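Type 2A phosphatase-associated protein 42 (Saccharomyces cerevisiae, PDB 2V0P) inhibits the PP2A-type phosphatase SIT4, associates with the PP2A catalytic subunits and takes part in negative regulation of the TOR signalling pathway. Local coordinates at residues A2-Q7 / I70-V75. Numbering follows the deposited sequence.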
# COMPACT_ATOMS: atom_id res chain seq x y z
N ALA A 2 11.34 40.40 11.51
CA ALA A 2 10.55 41.18 10.51
C ALA A 2 9.02 41.51 10.48
O ALA A 2 8.59 42.12 9.50
CB ALA A 2 11.07 40.92 9.05
N SER A 3 8.20 41.20 11.47
CA SER A 3 8.48 40.31 12.60
C SER A 3 8.33 38.82 12.22
O SER A 3 7.66 38.48 11.26
CB SER A 3 7.49 40.62 13.71
OG SER A 3 6.18 40.19 13.36
N VAL A 4 8.98 37.97 12.99
CA VAL A 4 8.77 36.53 12.98
C VAL A 4 7.30 36.10 12.87
O VAL A 4 7.00 35.21 12.08
CB VAL A 4 9.50 35.78 14.15
CG1 VAL A 4 10.98 36.01 14.08
CG2 VAL A 4 8.97 36.20 15.49
N THR A 5 6.39 36.76 13.60
CA THR A 5 4.98 36.46 13.53
C THR A 5 4.34 36.74 12.17
O THR A 5 3.50 35.97 11.72
CB THR A 5 4.16 37.18 14.65
OG1 THR A 5 4.39 36.50 15.86
CG2 THR A 5 2.71 37.11 14.38
N GLU A 6 4.71 37.85 11.57
CA GLU A 6 4.16 38.26 10.32
C GLU A 6 4.65 37.30 9.26
O GLU A 6 3.85 36.82 8.47
CB GLU A 6 4.61 39.67 9.96
CG GLU A 6 3.75 40.79 10.52
CD GLU A 6 4.42 42.16 10.40
OE1 GLU A 6 4.36 42.94 11.38
OE2 GLU A 6 5.00 42.47 9.33
N GLN A 7 5.95 37.00 9.32
CA GLN A 7 6.60 36.08 8.49
C GLN A 7 5.95 34.69 8.53
O GLN A 7 5.67 34.11 7.48
CB GLN A 7 8.06 36.01 8.85
CG GLN A 7 8.85 37.26 8.31
CD GLN A 7 10.33 37.05 8.39
OE1 GLN A 7 10.83 36.43 9.31
NE2 GLN A 7 11.05 37.57 7.41
N ILE A 70 3.52 30.58 20.75
CA ILE A 70 3.09 29.20 20.87
C ILE A 70 2.97 28.68 19.40
O ILE A 70 3.29 27.56 19.17
CB ILE A 70 1.77 29.11 21.61
CG1 ILE A 70 1.99 29.38 23.12
CG2 ILE A 70 1.09 27.75 21.39
CD1 ILE A 70 0.73 29.27 23.93
N LYS A 71 2.50 29.53 18.49
CA LYS A 71 2.37 29.29 17.05
C LYS A 71 3.60 28.59 16.49
O LYS A 71 3.50 27.72 15.69
CB LYS A 71 2.28 30.62 16.30
CG LYS A 71 0.89 31.12 16.03
CD LYS A 71 0.86 32.63 15.62
CE LYS A 71 2.23 33.29 15.30
NZ LYS A 71 2.59 34.36 16.37
N PHE A 72 4.77 29.04 16.91
CA PHE A 72 6.05 28.67 16.38
C PHE A 72 6.44 27.23 16.67
O PHE A 72 7.32 26.73 16.06
CB PHE A 72 7.15 29.55 16.96
CG PHE A 72 6.95 31.03 16.70
CD1 PHE A 72 6.52 31.48 15.47
CD2 PHE A 72 7.17 31.95 17.70
CE1 PHE A 72 6.31 32.84 15.24
CE2 PHE A 72 7.00 33.32 17.48
CZ PHE A 72 6.56 33.76 16.25
N LEU A 73 5.88 26.63 17.69
CA LEU A 73 6.17 25.25 18.00
C LEU A 73 5.70 24.43 16.73
O LEU A 73 6.11 23.29 16.53
CB LEU A 73 5.35 24.83 19.22
CG LEU A 73 5.83 25.31 20.61
CD1 LEU A 73 4.87 24.90 21.73
CD2 LEU A 73 7.24 24.82 20.93
N ALA A 74 4.83 25.01 15.94
CA ALA A 74 4.40 24.31 14.65
C ALA A 74 5.28 24.49 13.37
O ALA A 74 4.92 23.97 12.28
CB ALA A 74 3.04 24.60 14.34
N VAL A 75 6.39 25.17 13.48
CA VAL A 75 7.25 25.37 12.33
C VAL A 75 7.65 23.99 11.70
O VAL A 75 7.52 23.83 10.56
CB VAL A 75 8.50 26.20 12.57
CG1 VAL A 75 8.18 27.54 13.25
CG2 VAL A 75 9.55 25.49 13.31
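Phe72 and Lys71, neighbours on the 70-75 segment, both reach across to the first turn of helix 4-19. The Phe72 side chain runs at about a right angle to those of Val4 and Thr5 and meets them with the far end of its ring: Phe72 CZ lies 3.5 Å from both Val4 CG2 and Thr5 OG1, each atom approaching the ring obliquely. Val4 chi1 of -60° puts CG1 anti to the carbonyl carbon and leaves CG2, between the backbone N and the carbonyl carbon, to meet the ring. Ile49 of helix 29-52 also packs on Phe72, and Leu45 on Val4, so that the start of the N-terminal helix, helix 29-52 and the approach to helix 75-83 are joined within the all-helical, tetratricopeptide repeat-like N-terminal domain. The side chains of Lys71 and Thr5 also cross at about a right angle. The Lys71 chain bends at chi3 and chi4, bringing Lys71 NZ to 2.8 Å from Thr5 OG1 for a hydrogen bond in which the ammonium is the donor; the same nitrogen is also bonded to the carbonyl oxygen of Ala68. Ser3 is the N-cap of helix 4-19, its OG accepting from Glu6 N at 3.3 Å.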